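Local coordinates for cell division control protein Cdc48 (Mycobacterium smegmatis, PDB 5E7P), which probably binds and hydrolyses ATP as a Cdc48-family ATPase with two AAA modules, each holding ADP here, at residues S580-D585 / V623-A628; S546-K551 / A572-S577. One frame throughout, in Å; residues are numbered along the deposited sequence.

Interaction 1: residues S580-D585 / V623-A628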
ATOM      1  N   SER A 580      -8.358  16.129   0.497  1.00 28.69           N
ATOM      2  CA  SER A 580      -7.014  15.659   0.814  1.00 26.90           C
ATOM      3  C   SER A 580      -6.635  15.850   2.275  1.00 23.86           C
ATOM      4  O   SER A 580      -6.998  16.845   2.902  1.00 22.93           O
ATOM      5  CB  SER A 580      -5.976  16.374  -0.063  1.00 27.29           C
ATOM      6  OG  SER A 580      -6.212  16.149  -1.444  1.00 28.65           O
ATOM      7  N   LEU A 581      -5.889  14.886   2.800  1.00 24.18           N
ATOM      8  CA  LEU A 581      -5.244  15.019   4.098  1.00 24.60           C
ATOM      9  C   LEU A 581      -3.744  15.162   3.885  1.00 26.16           C
ATOM     10  O   LEU A 581      -3.129  14.365   3.171  1.00 22.34           O
ATOM     11  CB  LEU A 581      -5.524  13.798   4.974  1.00 25.87           C
ATOM     12  CG  LEU A 581      -4.732  13.706   6.282  1.00 28.57           C
ATOM     13  CD1 LEU A 581      -5.029  14.896   7.178  1.00 30.05           C
ATOM     14  CD2 LEU A 581      -5.032  12.403   7.008  1.00 29.83           C
ATOM     15  N   VAL A 582      -3.164  16.187   4.497  1.00 28.87           N
ATOM     16  CA  VAL A 582      -1.728  16.402   4.438  1.00 29.92           C
ATOM     17  C   VAL A 582      -1.108  16.040   5.779  1.00 30.62           C
ATOM     18  O   VAL A 582      -1.267  16.762   6.763  1.00 31.80           O
ATOM     19  CB  VAL A 582      -1.385  17.861   4.094  1.00 30.19           C
ATOM     20  CG1 VAL A 582       0.124  18.050   4.033  1.00 30.48           C
ATOM     21  CG2 VAL A 582      -2.019  18.244   2.781  1.00 29.44           C
ATOM     22  N   PHE A 583      -0.411  14.911   5.815  1.00 29.53           N
ATOM     23  CA  PHE A 583       0.192  14.424   7.049  1.00 30.09           C
ATOM     24  C   PHE A 583       1.684  14.757   7.102  1.00 28.74           C
ATOM     25  O   PHE A 583       2.488  14.180   6.372  1.00 25.32           O
ATOM     26  CB  PHE A 583      -0.027  12.914   7.189  1.00 31.58           C
ATOM     27  CG  PHE A 583       0.456  12.345   8.495  1.00 33.99           C
ATOM     28  CD1 PHE A 583       0.600  13.152   9.615  1.00 33.87           C
ATOM     29  CD2 PHE A 583       0.778  11.002   8.601  1.00 33.64           C
ATOM     30  CE1 PHE A 583       1.051  12.628  10.816  1.00 33.84           C
ATOM     31  CE2 PHE A 583       1.224  10.472   9.799  1.00 33.26           C
ATOM     32  CZ  PHE A 583       1.363  11.287  10.909  1.00 32.55           C
ATOM     33  N   LEU A 584       2.036  15.694   7.977  1.00 29.26           N
ATOM     34  CA  LEU A 584       3.428  16.056   8.215  1.00 28.66           C
ATOM     35  C   LEU A 584       3.918  15.418   9.511  1.00 29.81           C
ATOM     36  O   LEU A 584       3.923  16.051  10.567  1.00 29.55           O
ATOM     37  CB  LEU A 584       3.577  17.578   8.290  1.00 28.39           C
ATOM     38  CG  LEU A 584       3.056  18.379   7.093  1.00 28.90           C
ATOM     39  CD1 LEU A 584       3.153  19.876   7.361  1.00 29.58           C
ATOM     40  CD2 LEU A 584       3.815  18.016   5.826  1.00 27.68           C
ATOM     41  N   ASP A 585       4.315  14.152   9.431  1.00 31.32           N
ATOM     42  CA  ASP A 585       4.832  13.455  10.599  1.00 32.60           C
ATOM     43  C   ASP A 585       6.233  13.954  10.919  1.00 36.27           C
ATOM     44  O   ASP A 585       6.959  14.382  10.023  1.00 35.90           O
ATOM     45  CB  ASP A 585       4.844  11.943  10.376  1.00 32.48           C
ATOM     46  CG  ASP A 585       5.029  11.169  11.668  1.00 35.70           C
ATOM     47  OD1 ASP A 585       4.822  11.763  12.748  1.00 34.27           O
ATOM     48  OD2 ASP A 585       5.374   9.971  11.606  1.00 39.81           O
ATOM     49  N   VAL A 623      -9.260  20.412   2.080  1.00 26.05           N
ATOM     50  CA  VAL A 623      -7.887  20.051   2.424  1.00 24.89           C
ATOM     51  C   VAL A 623      -7.614  20.280   3.905  1.00 23.74           C
ATOM     52  O   VAL A 623      -7.800  21.384   4.415  1.00 24.08           O
ATOM     53  CB  VAL A 623      -6.850  20.844   1.592  1.00 24.69           C
ATOM     54  CG1 VAL A 623      -5.440  20.465   2.007  1.00 24.25           C
ATOM     55  CG2 VAL A 623      -7.050  20.605   0.101  1.00 24.65           C
ATOM     56  N   VAL A 624      -7.177  19.230   4.594  1.00 23.56           N
ATOM     57  CA  VAL A 624      -6.787  19.343   5.996  1.00 23.75           C
ATOM     58  C   VAL A 624      -5.302  19.036   6.146  1.00 25.95           C
ATOM     59  O   VAL A 624      -4.787  18.105   5.525  1.00 26.87           O
ATOM     60  CB  VAL A 624      -7.586  18.380   6.893  1.00 23.13           C
ATOM     61  CG1 VAL A 624      -7.232  18.596   8.354  1.00 24.34           C
ATOM     62  CG2 VAL A 624      -9.068  18.572   6.685  1.00 24.73           C
ATOM     63  N   VAL A 625      -4.615  19.828   6.962  1.00 24.75           N
ATOM     64  CA  VAL A 625      -3.208  19.586   7.244  1.00 27.55           C
ATOM     65  C   VAL A 625      -3.015  19.196   8.707  1.00 28.38           C
ATOM     66  O   VAL A 625      -3.528  19.853   9.612  1.00 27.38           O
ATOM     67  CB  VAL A 625      -2.333  20.812   6.889  1.00 29.49           C
ATOM     68  CG1 VAL A 625      -2.906  22.088   7.510  1.00 30.48           C
ATOM     69  CG2 VAL A 625      -0.886  20.584   7.317  1.00 27.20           C
ATOM     70  N   LEU A 626      -2.282  18.111   8.933  1.00 31.45           N
ATOM     71  CA  LEU A 626      -2.027  17.632  10.283  1.00 32.13           C
ATOM     72  C   LEU A 626      -0.541  17.365  10.494  1.00 32.42           C
ATOM     73  O   LEU A 626       0.081  16.627   9.731  1.00 33.05           O
ATOM     74  CB  LEU A 626      -2.838  16.362  10.555  1.00 32.82           C
ATOM     75  CG  LEU A 626      -2.776  15.739  11.952  1.00 36.08           C
ATOM     76  CD1 LEU A 626      -4.126  15.122  12.308  1.00 35.42           C
ATOM     77  CD2 LEU A 626      -1.667  14.691  12.052  1.00 36.34           C
ATOM     78  N   GLY A 627       0.018  17.965  11.539  1.00 31.87           N
ATOM     79  CA  GLY A 627       1.388  17.696  11.931  1.00 32.12           C
ATOM     80  C   GLY A 627       1.451  16.856  13.195  1.00 32.99           C
ATOM     81  O   GLY A 627       0.627  17.016  14.100  1.00 30.14           O
ATOM     82  N   ALA A 628       2.432  15.958  13.256  1.00 34.59           N
ATOM     83  CA  ALA A 628       2.630  15.110  14.428  1.00 34.54           C
ATOM     84  C   ALA A 628       4.059  15.210  14.944  1.00 37.09           C
ATOM     85  O   ALA A 628       5.002  15.331  14.162  1.00 39.05           O
ATOM     86  CB  ALA A 628       2.275  13.661  14.115  1.00 33.21           C
TER
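The ring of F583 lies beside the side chain of L626, both pointing the same way from neighbouring parallel strands. From CB, with CG anti to the backbone N (chi1 -175°), the F583 side chain runs toward the C-terminal end of its strand, which carries the ring past L626 to A628. At CD1 the ring edge meets L626 O at 3.5 Å, close to the ring plane, and also touches L626 CD2. CE1, next along that edge, packs 3.6 Å from L626 CD2 and also meets A628 CB; CZ touches the same methyl. One ring face is covered off-centre by the backbone N of D585. Strand 580-585 is the Walker B strand, a run of hydrophobic residues closing on D585, and 623-628 leads to N630, an ADP-binding residue at the sensor 1 position. In the five-stranded parallel sheet of this AAA module 623-629 is the middle strand and 580-585 lies next to it. Five backbone hydrogen bonds hold the register, from V624 N to S580 O through to A628 N to L584 O, the last 3.1 Å long with its donor 39° out of the carbonyl plane. On the other sheet face, V582 CB meets V625 CB at 4.2 Å and L584 CD1 touches V625 CG2, where helices 563-576 and 602-617 pack on these side chains. D585 OD1 lies 3.5 Å from A628 CB.

Interaction 2: residues S546-K551 / A572-S577; sequences SVHAVK and ARARDS
S546 turns its hydroxyl toward the end of helix 563-576, where OG lies 2.9 Å from S577 O and touches S577 CB. The OG–O pair is a possible hydrogen bond, but the one proton has another acceptor within reach; S580 OG, the strongest polar partner, and P579 O also bond to this hydroxyl. A water between S546 N and S577 O adds only weak links. Two residues on, H548 carries most of the contact. With CG anti to the carbonyl carbon (chi1 -45°), its imidazole reaches back toward S546 and lies against the last turn of the helix, and NE2 donates to S546 OG at 3.0 Å, the oxygen 24° out of the ring plane. A574 CA sits over one ring face, 3.9 Å from the centroid, in a CH-pi contact, while S577 CB approaches the ring edge. R573 crosses at the ND1 side: CD lies 3.5 Å from ND1, and the bend at chi3 beyond it turns the guanidinium back alongside the ring, nearly parallel to the imidazole (17°) but offset. R573 NE pairs with E386, and S577 OG, bonded to R573 O at 2.6 Å, also meets G388 N, so this packing of the second AAA module abuts strand 385-388 of the first. NE2 thus carries a proton; R573 beside ND1 would tend to disfavour a second, though E386 probably blunts this.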
ATOM      1  N   SER A 546      -7.797  11.516  -0.418  1.00 30.22           N
ATOM      2  CA  SER A 546      -6.422  11.273  -0.835  1.00 30.05           C
ATOM      3  C   SER A 546      -5.447  11.675   0.269  1.00 29.54           C
ATOM      4  O   SER A 546      -5.560  12.754   0.850  1.00 32.21           O
ATOM      5  CB  SER A 546      -6.109  11.996  -2.149  1.00 28.59           C
ATOM      6  OG  SER A 546      -6.344  13.389  -2.045  1.00 28.25           O
ATOM      7  N   VAL A 547      -4.498  10.795   0.565  1.00 26.57           N
ATOM      8  CA  VAL A 547      -3.535  11.035   1.634  1.00 25.87           C
ATOM      9  C   VAL A 547      -2.162  11.379   1.073  1.00 28.17           C
ATOM     10  O   VAL A 547      -1.656  10.703   0.178  1.00 29.78           O
ATOM     11  CB  VAL A 547      -3.422   9.817   2.569  1.00 26.28           C
ATOM     12  CG1 VAL A 547      -2.386  10.070   3.669  1.00 24.48           C
ATOM     13  CG2 VAL A 547      -4.786   9.486   3.165  1.00 25.50           C
ATOM     14  N   HIS A 548      -1.571  12.443   1.603  1.00 29.46           N
ATOM     15  CA  HIS A 548      -0.273  12.916   1.155  1.00 33.29           C
ATOM     16  C   HIS A 548       0.601  13.132   2.385  1.00 34.42           C
ATOM     17  O   HIS A 548       0.471  14.141   3.080  1.00 34.34           O
ATOM     18  CB  HIS A 548      -0.440  14.212   0.359  1.00 34.80           C
ATOM     19  CG  HIS A 548      -1.562  14.163  -0.631  1.00 37.60           C
ATOM     20  ND1 HIS A 548      -1.388  13.748  -1.935  1.00 40.86           N
ATOM     21  CD2 HIS A 548      -2.878  14.458  -0.504  1.00 37.73           C
ATOM     22  CE1 HIS A 548      -2.545  13.800  -2.571  1.00 39.99           C
ATOM     23  NE2 HIS A 548      -3.466  14.225  -1.725  1.00 39.22           N
ATOM     24  N   ALA A 549       1.485  12.174   2.650  1.00 34.58           N
ATOM     25  CA  ALA A 549       2.213  12.130   3.913  1.00 33.63           C
ATOM     26  C   ALA A 549       3.724  12.111   3.741  1.00 39.37           C
ATOM     27  O   ALA A 549       4.248  11.440   2.852  1.00 42.91           O
ATOM     28  CB  ALA A 549       1.773  10.925   4.718  1.00 30.78           C
ATOM     29  N   VAL A 550       4.421  12.850   4.600  1.00 40.72           N
ATOM     30  CA  VAL A 550       5.881  12.837   4.625  1.00 42.81           C
ATOM     31  C   VAL A 550       6.412  12.745   6.055  1.00 45.07           C
ATOM     32  O   VAL A 550       5.758  13.186   7.000  1.00 44.64           O
ATOM     33  CB  VAL A 550       6.492  14.088   3.945  1.00 41.44           C
ATOM     34  CG1 VAL A 550       6.027  14.199   2.500  1.00 41.72           C
ATOM     35  CG2 VAL A 550       6.158  15.353   4.728  1.00 39.37           C
ATOM     36  N   LYS A 551       7.590  12.147   6.206  1.00 47.79           N
ATOM     37  CA  LYS A 551       8.320  12.192   7.467  1.00 50.26           C
ATOM     38  C   LYS A 551       9.334  13.323   7.401  1.00 53.21           C
ATOM     39  O   LYS A 551      10.144  13.380   6.473  1.00 54.28           O
ATOM     40  CB  LYS A 551       9.044  10.872   7.733  1.00 53.39           C
ATOM     41  CG  LYS A 551       8.181   9.792   8.358  1.00 55.84           C
ATOM     42  CD  LYS A 551       9.032   8.692   8.985  1.00 60.10           C
ATOM     43  CE  LYS A 551       9.355   8.981  10.454  1.00 63.25           C
ATOM     44  NZ  LYS A 551      10.163  10.219  10.658  1.00 65.23           N
ATOM     45  N   ALA A 572       0.806  21.228  -3.470  1.00 30.39           N
ATOM     46  CA  ALA A 572       0.188  21.380  -4.785  1.00 28.98           C
ATOM     47  C   ALA A 572      -0.515  20.097  -5.211  1.00 26.64           C
ATOM     48  O   ALA A 572      -1.565  20.146  -5.851  1.00 26.39           O
ATOM     49  CB  ALA A 572       1.220  21.794  -5.833  1.00 28.37           C
ATOM     50  N   ARG A 573       0.063  18.953  -4.856  1.00 25.58           N
ATOM     51  CA  ARG A 573      -0.572  17.672  -5.149  1.00 28.98           C
ATOM     52  C   ARG A 573      -1.824  17.494  -4.295  1.00 28.33           C
ATOM     53  O   ARG A 573      -2.814  16.916  -4.739  1.00 27.08           O
ATOM     54  CB  ARG A 573       0.383  16.501  -4.912  1.00 28.86           C
ATOM     55  CG  ARG A 573      -0.130  15.184  -5.490  1.00 30.29           C
ATOM     56  CD  ARG A 573       0.497  13.968  -4.820  1.00 35.25           C
ATOM     57  NE  ARG A 573       1.952  14.048  -4.778  1.00 41.64           N
ATOM     58  CZ  ARG A 573       2.660  14.208  -3.664  1.00 42.92           C
ATOM     59  NH1 ARG A 573       2.047  14.292  -2.493  1.00 39.17           N
ATOM     60  NH2 ARG A 573       3.984  14.276  -3.724  1.00 46.37           N
ATOM     61  N   ALA A 574      -1.770  17.994  -3.067  1.00 27.17           N
ATOM     62  CA  ALA A 574      -2.894  17.881  -2.150  1.00 27.80           C
ATOM     63  C   ALA A 574      -4.052  18.758  -2.612  1.00 30.01           C
ATOM     64  O   ALA A 574      -5.205  18.327  -2.617  1.00 30.69           O
ATOM     65  CB  ALA A 574      -2.465  18.253  -0.736  1.00 25.23           C
ATOM     66  N   ARG A 575      -3.736  19.987  -3.004  1.00 31.92           N
ATOM     67  CA  ARG A 575      -4.745  20.911  -3.512  1.00 35.04           C
ATOM     68  C   ARG A 575      -5.436  20.351  -4.753  1.00 35.18           C
ATOM     69  O   ARG A 575      -6.653  20.459  -4.897  1.00 36.13           O
ATOM     70  CB  ARG A 575      -4.129  22.281  -3.822  1.00 39.20           C
ATOM     71  CG  ARG A 575      -3.954  23.176  -2.604  1.00 43.61           C
ATOM     72  CD  ARG A 575      -3.510  24.585  -2.991  1.00 49.21           C
ATOM     73  NE  ARG A 575      -2.056  24.740  -2.957  1.00 54.60           N
ATOM     74  CZ  ARG A 575      -1.272  24.741  -4.031  1.00 59.68           C
ATOM     75  NH1 ARG A 575      -1.795  24.601  -5.241  1.00 61.71           N
ATOM     76  NH2 ARG A 575       0.040  24.888  -3.894  1.00 61.63           N
ATOM     77  N   ASP A 576      -4.651  19.744  -5.641  1.00 34.23           N
ATOM     78  CA  ASP A 576      -5.173  19.217  -6.900  1.00 34.96           C
ATOM     79  C   ASP A 576      -5.910  17.889  -6.734  1.00 35.96           C
ATOM     80  O   ASP A 576      -6.615  17.452  -7.643  1.00 38.29           O
ATOM     81  CB  ASP A 576      -4.045  19.061  -7.927  1.00 37.75           C
ATOM     82  CG  ASP A 576      -3.474  20.395  -8.380  1.00 41.25           C
ATOM     83  OD1 ASP A 576      -4.149  21.432  -8.201  1.00 43.28           O
ATOM     84  OD2 ASP A 576      -2.351  20.409  -8.925  1.00 41.78           O
ATOM     85  N   SER A 577      -5.749  17.254  -5.578  1.00 35.50           N
ATOM     86  CA  SER A 577      -6.333  15.934  -5.347  1.00 36.09           C
ATOM     87  C   SER A 577      -7.466  15.944  -4.321  1.00 34.67           C
ATOM     88  O   SER A 577      -7.948  14.884  -3.926  1.00 32.92           O
ATOM     89  CB  SER A 577      -5.254  14.945  -4.902  1.00 36.20           C
ATOM     90  OG  SER A 577      -4.173  14.926  -5.815  1.00 37.42           O
TER
HETATM   91  O   HOH W   1      -9.852  12.257  -2.750  1.00 48.23           O

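Overall arrangement
Both contacts are buried and belong to one parallel sheet of the second AAA module, where strand 546-551 is an edge strand and 580-585 its inner neighbour. Interaction 1 joins two inner strands through backbone bonds and apolar side chains; interaction 2 sets the edge strand against a helix, and relies on an imidazole, hydroxyls and an arginine. Helix 563-576 serves both, since A574 borders H548 and also packs its CB 3.5 Å from V582 CG2. S580 joins them chemically, its OG probably bonding A574 O at 2.7 Å. Toward the C-terminal ends of its strands interaction 1 approaches bound ADP, whereas interaction 2 faces the first AAA module.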